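Local coordinates for N5-Carboxyaminoimidazole ribonucleotide synthetase (Staphylococcus aureus subsp. aureus, PDB 3ORQ), which catalyses the ATP-dependent carboxylation of 5-aminoimidazole ribonucleotide with bicarbonate to N5-carboxyaminoimidazole ribonucleotide, a step of purine biosynthesis, at residues K60-N68 with N83-L92; H249-E257 with Q290-V298. All coordinates share one frame; numbering follows the deposited sequence.

Contact 1: K60-N68 with N83-L92; sequences KYDDEKALN and NISAQQLKLL
The side-chain amide of Asn83 lies flat over one face of the Tyr61 ring, the two planes only 10° apart. Its ND2 sits 4.1 Å above the ring plane, over the centre, while Asn83 CB comes 3.8 Å from Tyr61 CD2 at the near side of the ring. Tyr61 places its ring here with CG anti to the carbonyl carbon (chi1 -54°), and its hydroxyl is hydrogen-bonded beyond the pair to Asp42. On the backbone side of the ring, Ile84 runs its CG1 past the carbonyl oxygen of Tyr61 and carries CD1 on to meet Leu67 CD1 at 4.0 Å. Both segments belong to the Rossmann-like preATP-grasp domain: the turn and helix after strand 55-58 meet the loop and helix after strand 76-79, strands at the two ends of a parallel four-stranded sheet. Over residues 64-68 and 86-92 the helix axes incline by 37° and come within 10.9 Å of each other, with Leu67 and Leu92 between them. The two methyls of Leu92 fork over Leu67, CD1 at 3.9 Å from Leu67 CB and CD2 at 3.8 Å from Leu67 O. Toward solvent, the extended chain of Glu64 and the bent chain of Gln88 meet at about a right angle. Gln88 OE1 rests against the aliphatic part of Glu64, 3.3 Å from CB, and NE2 gives Glu64 OE1 a weak hydrogen bond of 3.3 Å. Each helix start is capped by a side chain, Asp63 accepting from Ala66 N and Ser85 OG from Gln88 N. The carbonyl oxygen of Glu64 takes two donors from opposite faces of its plane, the backbone N and the ND2 of Asn68, whose OD1 is in turn bonded to Tyr96.

Contact 2: H249-E257 with Q290-V298; sequences HFIGTFTVE and QFDTHILAV. With MG (magnesium ion), chain C.
Thr253 is bonded to the helix 290-298 through both its backbone and its side chain. Its amide N donates to His294 ND1 at 3.0 Å in an almost straight bond (174°), approaching the edge of the imidazole with a tilt of 20° from the ring plane. ND1 is thus the acceptor, which is consistent with a proton on NE2, the ring nitrogen that pairs with Thr78 OG1 outside the contact. With CG anti to the backbone N of His294 (chi1 -171°), the ring is carried across to the start of the strand. The hydroxyl of Thr253 donates to the carbonyl oxygen of Gln290, OG1 to O 3.0 Å, lying in the carbonyl plane on a lone pair. The same carbonyl oxygen also receives a weak bond from His294 N. Thr200, on the neighbouring strand 191-201, is hydrogen-bonded to both Thr253 OG1 and Thr293 OG1, so the hydroxyls form a small buried network between sheet and helix. In this ATP-grasp fold, strand 252-261 is part of the large antiparallel sheet, and the helix packs against its beginning, where the backbone turns at Gly252. There the approach is tight: Ala297 CB presses to 3.5 Å from the CA of Gly252, whose positive phi suits a glycine and which has no side chain to meet the His294 ring. Ile251 CG2 adds a looser apolar contact with Val298 CG2 at 4.4 Å. Along the same strand, on the side of the nucleotide site, the carboxylate of Glu257 binds magnesium through OE1 at 2.5 Å, with OE2 at a long 2.8 Å from the ion. Glu270, from the adjacent edge strand, is a further ligand of the metal, and His276 NE2 is hydrogen-bonded to Glu257 OE2.

Following the chain from the N terminus, contact 1 comes first and closes a short loop, with strand 76-79 among the 14 residues between its segments; it joins two helices that follow the end strands of the parallel sheet. Contact 2 opens much later, at the start of strand 252-261, and sets it against helix 290-298; the 32 residues between include strand 266-272. The two loops lie in series, neither nested nor crossing. The centres of contact 1 and contact 2 are about 21 Å apart, and the two do not touch. Helix 290-298 also ties the large antiparallel sheet to the parallel one, packing on helix 22-33 and bonding to Thr78 of strand 76-79.

Contact 1: K60-N68 with N83-L92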
loop_
_atom_site.group_PDB
_atom_site.type_symbol
_atom_site.label_atom_id
_atom_site.label_comp_id
_atom_site.label_asym_id
_atom_site.label_seq_id
_atom_site.Cartn_x
_atom_site.Cartn_y
_atom_site.Cartn_z
ATOM N N LYS A 60 -7.116 -26.197 9.020
ATOM C CA LYS A 60 -6.967 -25.730 10.402
ATOM C C LYS A 60 -5.499 -25.529 10.756
ATOM O O LYS A 60 -4.597 -26.106 10.130
ATOM C CB LYS A 60 -7.617 -26.710 11.393
ATOM C CG LYS A 60 -9.101 -26.944 11.144
ATOM C CD LYS A 60 -9.717 -27.788 12.235
ATOM C CE LYS A 60 -11.207 -27.833 12.013
ATOM N NZ LYS A 60 -11.909 -28.293 13.242
ATOM N N TYR A 61 -5.262 -24.719 11.774
ATOM C CA TYR A 61 -3.894 -24.409 12.189
ATOM C C TYR A 61 -3.174 -25.575 12.891
ATOM O O TYR A 61 -1.958 -25.565 13.019
ATOM C CB TYR A 61 -3.885 -23.162 13.056
ATOM C CG TYR A 61 -4.542 -21.941 12.437
ATOM C CD1 TYR A 61 -4.049 -21.363 11.263
ATOM C CD2 TYR A 61 -5.660 -21.354 13.042
ATOM C CE1 TYR A 61 -4.650 -20.209 10.708
ATOM C CE2 TYR A 61 -6.260 -20.197 12.511
ATOM C CZ TYR A 61 -5.738 -19.631 11.340
ATOM O OH TYR A 61 -6.357 -18.517 10.803
ATOM N N ASP A 62 -3.922 -26.579 13.324
ATOM C CA ASP A 62 -3.331 -27.791 13.922
ATOM C C ASP A 62 -3.101 -28.896 12.874
ATOM O O ASP A 62 -2.556 -29.941 13.204
ATOM C CB ASP A 62 -4.234 -28.342 15.044
ATOM C CG ASP A 62 -5.667 -28.640 14.549
ATOM O OD1 ASP A 62 -6.224 -27.767 13.858
ATOM O OD2 ASP A 62 -6.256 -29.718 14.839
ATOM N N ASP A 63 -3.522 -28.666 11.626
ATOM C CA ASP A 63 -3.505 -29.684 10.569
ATOM C C ASP A 63 -2.082 -29.841 9.998
ATOM O O ASP A 63 -1.601 -29.005 9.212
ATOM C CB ASP A 63 -4.551 -29.303 9.519
ATOM C CG ASP A 63 -4.657 -30.288 8.352
ATOM O OD1 ASP A 63 -3.749 -31.096 8.128
ATOM O OD2 ASP A 63 -5.678 -30.230 7.622
ATOM N N GLU A 64 -1.412 -30.919 10.415
ATOM C CA GLU A 64 -0.002 -31.176 10.111
ATOM C C GLU A 64 0.293 -31.415 8.624
ATOM O O GLU A 64 1.332 -30.972 8.126
ATOM C CB GLU A 64 0.532 -32.357 10.974
ATOM C CG GLU A 64 2.034 -32.657 10.806
ATOM C CD GLU A 64 2.592 -33.737 11.779
ATOM O OE1 GLU A 64 2.039 -33.940 12.905
ATOM O OE2 GLU A 64 3.604 -34.379 11.405
ATOM N N LYS A 65 -0.606 -32.113 7.926
ATOM C CA LYS A 65 -0.418 -32.347 6.486
ATOM C C LYS A 65 -0.430 -31.014 5.727
ATOM O O LYS A 65 0.379 -30.781 4.832
ATOM C CB LYS A 65 -1.496 -33.271 5.877
ATOM C CG LYS A 65 -1.708 -34.599 6.576
ATOM C CD LYS A 65 -0.773 -35.682 6.066
ATOM C CE LYS A 65 -1.137 -37.050 6.676
ATOM N NZ LYS A 65 -0.089 -38.074 6.422
ATOM N N ALA A 66 -1.392 -30.171 6.072
ATOM C CA ALA A 66 -1.565 -28.890 5.390
ATOM C C ALA A 66 -0.386 -27.960 5.700
ATOM O O ALA A 66 0.130 -27.325 4.789
ATOM C CB ALA A 66 -2.844 -28.255 5.780
ATOM N N LEU A 67 0.054 -27.920 6.966
ATOM C CA LEU A 67 1.195 -27.065 7.317
ATOM C C LEU A 67 2.449 -27.531 6.548
ATOM O O LEU A 67 3.222 -26.700 6.063
ATOM C CB LEU A 67 1.434 -26.995 8.830
ATOM C CG LEU A 67 0.359 -26.329 9.707
ATOM C CD1 LEU A 67 0.547 -26.718 11.186
ATOM C CD2 LEU A 67 0.331 -24.790 9.547
ATOM N N ASN A 68 2.610 -28.851 6.379
ATOM C CA ASN A 68 3.698 -29.342 5.562
ATOM C C ASN A 68 3.630 -28.995 4.069
ATOM O O ASN A 68 4.653 -28.662 3.461
ATOM C CB ASN A 68 3.936 -30.815 5.785
ATOM C CG ASN A 68 4.961 -31.047 6.860
ATOM O OD1 ASN A 68 6.172 -31.083 6.572
ATOM N ND2 ASN A 68 4.499 -31.169 8.125
ATOM N N ASN A 83 -2.129 -18.268 17.160
ATOM C CA ASN A 83 -2.955 -19.480 17.141
ATOM C C ASN A 83 -2.177 -20.785 17.313
ATOM O O ASN A 83 -2.345 -21.478 18.307
ATOM C CB ASN A 83 -3.738 -19.579 15.818
ATOM C CG ASN A 83 -4.035 -18.223 15.201
ATOM O OD1 ASN A 83 -4.964 -17.523 15.617
ATOM N ND2 ASN A 83 -3.251 -17.855 14.178
ATOM N N ILE A 84 -1.327 -21.086 16.328
ATOM C CA ILE A 84 -0.689 -22.395 16.156
ATOM C C ILE A 84 -0.022 -22.981 17.397
ATOM O O ILE A 84 0.455 -22.244 18.256
ATOM C CB ILE A 84 0.330 -22.369 14.987
ATOM C CG1 ILE A 84 1.079 -23.714 14.903
ATOM C CG2 ILE A 84 1.257 -21.166 15.108
ATOM C CD1 ILE A 84 1.896 -23.936 13.653
ATOM N N SER A 85 0.008 -24.308 17.486
ATOM C CA SER A 85 0.675 -24.945 18.596
ATOM C C SER A 85 2.183 -24.868 18.433
ATOM O O SER A 85 2.724 -25.104 17.345
ATOM C CB SER A 85 0.252 -26.399 18.731
ATOM O OG SER A 85 1.115 -27.243 18.003
ATOM N N ALA A 86 2.852 -24.550 19.533
ATOM C CA ALA A 86 4.292 -24.484 19.582
ATOM C C ALA A 86 4.931 -25.786 19.121
ATOM O O ALA A 86 5.998 -25.770 18.482
ATOM C CB ALA A 86 4.746 -24.184 21.006
ATOM N N GLN A 87 4.287 -26.902 19.464
ATOM C CA GLN A 87 4.792 -28.208 19.103
ATOM C C GLN A 87 4.761 -28.432 17.587
ATOM O O GLN A 87 5.698 -28.982 17.035
ATOM C CB GLN A 87 4.021 -29.316 19.838
ATOM C CG GLN A 87 4.910 -30.485 20.290
ATOM C CD GLN A 87 5.652 -31.167 19.128
ATOM O OE1 GLN A 87 6.899 -31.087 19.019
ATOM N NE2 GLN A 87 4.884 -31.825 18.244
ATOM N N GLN A 88 3.694 -27.990 16.920
ATOM C CA GLN A 88 3.599 -28.133 15.473
ATOM C C GLN A 88 4.657 -27.244 14.787
ATOM O O GLN A 88 5.294 -27.645 13.817
ATOM C CB GLN A 88 2.196 -27.758 14.974
ATOM C CG GLN A 88 1.204 -28.918 14.936
ATOM C CD GLN A 88 1.726 -30.123 14.157
ATOM O OE1 GLN A 88 1.917 -30.056 12.946
ATOM N NE2 GLN A 88 1.964 -31.227 14.860
ATOM N N LEU A 89 4.802 -26.031 15.307
ATOM C CA LEU A 89 5.651 -25.029 14.728
ATOM C C LEU A 89 7.134 -25.435 14.896
ATOM O O LEU A 89 7.943 -25.204 14.003
ATOM C CB LEU A 89 5.355 -23.692 15.395
ATOM C CG LEU A 89 6.087 -22.430 14.942
ATOM C CD1 LEU A 89 5.836 -22.190 13.439
ATOM C CD2 LEU A 89 5.635 -21.220 15.771
ATOM N N LYS A 90 7.473 -26.065 16.026
ATOM C CA LYS A 90 8.835 -26.589 16.229
ATOM C C LYS A 90 9.190 -27.621 15.149
ATOM O O LYS A 90 10.194 -27.486 14.486
ATOM C CB LYS A 90 9.049 -27.135 17.664
ATOM C CG LYS A 90 10.415 -27.764 17.891
ATOM C CD LYS A 90 10.661 -28.141 19.349
ATOM C CE LYS A 90 12.033 -28.862 19.536
ATOM N NZ LYS A 90 12.015 -30.242 18.930
ATOM N N LEU A 91 8.333 -28.615 14.951
ATOM C CA LEU A 91 8.476 -29.532 13.826
ATOM C C LEU A 91 8.707 -28.841 12.470
ATOM O O LEU A 91 9.521 -29.285 11.698
ATOM C CB LEU A 91 7.241 -30.412 13.700
ATOM C CG LEU A 91 7.094 -31.476 14.777
ATOM C CD1 LEU A 91 6.065 -32.504 14.288
ATOM C CD2 LEU A 91 8.464 -32.133 15.153
ATOM N N LEU A 92 7.980 -27.768 12.199
ATOM C CA LEU A 92 8.085 -27.036 10.940
ATOM C C LEU A 92 9.390 -26.235 10.824
ATOM O O LEU A 92 9.973 -26.197 9.756
ATOM C CB LEU A 92 6.911 -26.082 10.785
ATOM C CG LEU A 92 5.575 -26.563 10.236
ATOM C CD1 LEU A 92 4.660 -25.339 10.134
ATOM C CD2 LEU A 92 5.681 -27.282 8.860
#

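Contact 2: H249-E257 with Q290-V298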
loop_
_atom_site.group_PDB
_atom_site.type_symbol
_atom_site.label_atom_id
_atom_site.label_comp_id
_atom_site.label_asym_id
_atom_site.label_seq_id
_atom_site.Cartn_x
_atom_site.Cartn_y
_atom_site.Cartn_z
ATOM N N HIS A 249 13.710 -14.894 21.327
ATOM C CA HIS A 249 14.153 -14.620 19.983
ATOM C C HIS A 249 13.006 -14.029 19.153
ATOM O O HIS A 249 11.972 -14.670 18.972
ATOM C CB HIS A 249 14.655 -15.899 19.328
ATOM C CG HIS A 249 15.076 -15.720 17.898
ATOM N ND1 HIS A 249 16.176 -14.969 17.536
ATOM C CD2 HIS A 249 14.540 -16.186 16.741
ATOM C CE1 HIS A 249 16.314 -14.998 16.221
ATOM N NE2 HIS A 249 15.333 -15.728 15.714
ATOM N N PHE A 250 13.208 -12.822 18.639
ATOM C CA PHE A 250 12.293 -12.210 17.669
ATOM C C PHE A 250 12.938 -11.968 16.327
ATOM O O PHE A 250 14.027 -11.400 16.263
ATOM C CB PHE A 250 11.817 -10.868 18.216
ATOM C CG PHE A 250 10.881 -10.992 19.380
ATOM C CD1 PHE A 250 9.564 -11.460 19.187
ATOM C CD2 PHE A 250 11.326 -10.704 20.669
ATOM C CE1 PHE A 250 8.687 -11.578 20.269
ATOM C CE2 PHE A 250 10.466 -10.835 21.757
ATOM C CZ PHE A 250 9.161 -11.260 21.575
ATOM N N ILE A 251 12.280 -12.389 15.254
ATOM C CA ILE A 251 12.562 -11.898 13.903
ATOM C C ILE A 251 11.231 -11.382 13.319
ATOM O O ILE A 251 10.160 -11.854 13.700
ATOM C CB ILE A 251 13.146 -12.991 12.993
ATOM C CG1 ILE A 251 14.598 -13.321 13.408
ATOM C CG2 ILE A 251 13.110 -12.530 11.530
ATOM C CD1 ILE A 251 15.530 -12.114 13.401
ATOM N N GLY A 252 11.318 -10.377 12.444
ATOM C CA GLY A 252 10.159 -9.673 11.906
ATOM C C GLY A 252 9.595 -8.666 12.924
ATOM O O GLY A 252 10.255 -8.275 13.884
ATOM N N THR A 253 8.349 -8.268 12.739
ATOM C CA THR A 253 7.759 -7.262 13.609
ATOM C C THR A 253 7.138 -7.892 14.850
ATOM O O THR A 253 6.463 -8.931 14.762
ATOM C CB THR A 253 6.733 -6.439 12.796
ATOM O OG1 THR A 253 7.484 -5.672 11.842
ATOM C CG2 THR A 253 5.889 -5.490 13.684
ATOM N N PHE A 254 7.372 -7.275 16.006
ATOM C CA PHE A 254 6.628 -7.641 17.234
ATOM C C PHE A 254 6.276 -6.353 17.955
ATOM O O PHE A 254 6.807 -5.294 17.628
ATOM C CB PHE A 254 7.436 -8.599 18.120
ATOM C CG PHE A 254 8.732 -8.030 18.608
ATOM C CD1 PHE A 254 9.841 -7.966 17.774
ATOM C CD2 PHE A 254 8.837 -7.546 19.888
ATOM C CE1 PHE A 254 11.057 -7.412 18.211
ATOM C CE2 PHE A 254 10.061 -6.982 20.348
ATOM C CZ PHE A 254 11.165 -6.921 19.499
ATOM N N THR A 255 5.342 -6.422 18.885
ATOM C CA THR A 255 4.892 -5.220 19.576
ATOM C C THR A 255 4.811 -5.456 21.094
ATOM O O THR A 255 4.273 -6.448 21.545
ATOM C CB THR A 255 3.495 -4.774 19.069
ATOM O OG1 THR A 255 3.534 -4.596 17.656
ATOM C CG2 THR A 255 3.039 -3.457 19.746
ATOM N N VAL A 256 5.339 -4.516 21.864
ATOM C CA VAL A 256 5.280 -4.568 23.326
ATOM C C VAL A 256 4.276 -3.518 23.773
ATOM O O VAL A 256 4.412 -2.339 23.417
ATOM C CB VAL A 256 6.666 -4.268 23.942
ATOM C CG1 VAL A 256 6.664 -4.372 25.513
ATOM C CG2 VAL A 256 7.722 -5.156 23.355
ATOM N N GLU A 257 3.271 -3.953 24.542
ATOM C CA GLU A 257 2.286 -3.071 25.188
ATOM C C GLU A 257 2.695 -2.720 26.605
ATOM O O GLU A 257 3.079 -3.601 27.353
ATOM C CB GLU A 257 0.932 -3.770 25.291
ATOM C CG GLU A 257 0.201 -3.944 23.996
ATOM C CD GLU A 257 -1.180 -4.549 24.190
ATOM O OE1 GLU A 257 -1.721 -4.573 25.334
ATOM O OE2 GLU A 257 -1.749 -5.011 23.193
ATOM N N GLN A 290 4.695 -1.260 9.295
ATOM C CA GLN A 290 5.125 -2.393 10.100
ATOM C C GLN A 290 5.073 -3.678 9.302
ATOM O O GLN A 290 5.751 -4.655 9.642
ATOM C CB GLN A 290 4.299 -2.485 11.393
ATOM C CG GLN A 290 2.809 -2.575 11.212
ATOM C CD GLN A 290 2.076 -3.020 12.463
ATOM O OE1 GLN A 290 0.853 -2.885 12.547
ATOM N NE2 GLN A 290 2.797 -3.587 13.413
ATOM N N PHE A 291 4.279 -3.671 8.233
ATOM C CA PHE A 291 4.230 -4.836 7.312
ATOM C C PHE A 291 5.401 -4.834 6.323
ATOM O O PHE A 291 5.954 -5.914 6.035
ATOM C CB PHE A 291 2.864 -4.901 6.573
ATOM C CG PHE A 291 1.710 -4.897 7.512
ATOM C CD1 PHE A 291 1.399 -6.050 8.241
ATOM C CD2 PHE A 291 1.032 -3.692 7.806
ATOM C CE1 PHE A 291 0.358 -6.046 9.173
ATOM C CE2 PHE A 291 -0.018 -3.672 8.738
ATOM C CZ PHE A 291 -0.364 -4.852 9.411
ATOM N N ASP A 292 5.793 -3.648 5.813
ATOM C CA ASP A 292 6.945 -3.589 4.929
ATOM C C ASP A 292 8.157 -4.138 5.674
ATOM O O ASP A 292 8.832 -5.029 5.175
ATOM C CB ASP A 292 7.257 -2.153 4.489
ATOM C CG ASP A 292 6.117 -1.503 3.704
ATOM O OD1 ASP A 292 5.354 -2.209 2.968
ATOM O OD2 ASP A 292 5.973 -0.259 3.872
ATOM N N THR A 293 8.445 -3.604 6.853
ATOM C CA THR A 293 9.611 -4.080 7.591
ATOM C C THR A 293 9.444 -5.583 7.990
ATOM O O THR A 293 10.394 -6.310 8.081
ATOM C CB THR A 293 9.900 -3.219 8.820
ATOM O OG1 THR A 293 8.734 -3.175 9.646
ATOM C CG2 THR A 293 10.253 -1.802 8.414
ATOM N N HIS A 294 8.226 -6.052 8.181
ATOM C CA HIS A 294 8.066 -7.453 8.517
ATOM C C HIS A 294 8.589 -8.324 7.386
ATOM O O HIS A 294 9.331 -9.294 7.622
ATOM C CB HIS A 294 6.598 -7.797 8.792
ATOM C CG HIS A 294 6.407 -9.180 9.346
ATOM N ND1 HIS A 294 6.619 -9.482 10.672
ATOM C CD2 HIS A 294 6.032 -10.341 8.758
ATOM C CE1 HIS A 294 6.357 -10.755 10.891
ATOM N NE2 HIS A 294 6.023 -11.310 9.744
ATOM N N ILE A 295 8.227 -7.972 6.151
ATOM C CA ILE A 295 8.663 -8.734 4.965
ATOM C C ILE A 295 10.166 -8.595 4.748
ATOM O O ILE A 295 10.864 -9.571 4.380
ATOM C CB ILE A 295 7.957 -8.209 3.699
ATOM C CG1 ILE A 295 6.435 -8.291 3.874
ATOM C CG2 ILE A 295 8.432 -9.015 2.441
ATOM C CD1 ILE A 295 5.900 -9.705 4.351
ATOM N N LEU A 296 10.674 -7.382 4.942
ATOM C CA LEU A 296 12.109 -7.147 4.787
ATOM C C LEU A 296 12.878 -8.075 5.724
ATOM O O LEU A 296 13.826 -8.737 5.302
ATOM C CB LEU A 296 12.467 -5.667 5.068
ATOM C CG LEU A 296 12.139 -4.636 3.984
ATOM C CD1 LEU A 296 12.442 -3.272 4.547
ATOM C CD2 LEU A 296 12.914 -4.915 2.640
ATOM N N ALA A 297 12.437 -8.098 6.975
ATOM C CA ALA A 297 13.058 -8.878 8.052
ATOM C C ALA A 297 13.062 -10.363 7.748
ATOM O O ALA A 297 14.081 -11.036 7.692
ATOM C CB ALA A 297 12.296 -8.625 9.341
ATOM N N VAL A 298 11.874 -10.855 7.500
ATOM C CA VAL A 298 11.633 -12.270 7.331
ATOM C C VAL A 298 12.320 -12.804 6.077
ATOM O O VAL A 298 12.724 -13.987 6.043
ATOM C CB VAL A 298 10.091 -12.421 7.393
ATOM C CG1 VAL A 298 9.445 -13.041 6.171
ATOM C CG2 VAL A 298 9.654 -12.883 8.760
HETATM MG MG MG C . -3.784 -5.912 24.875
#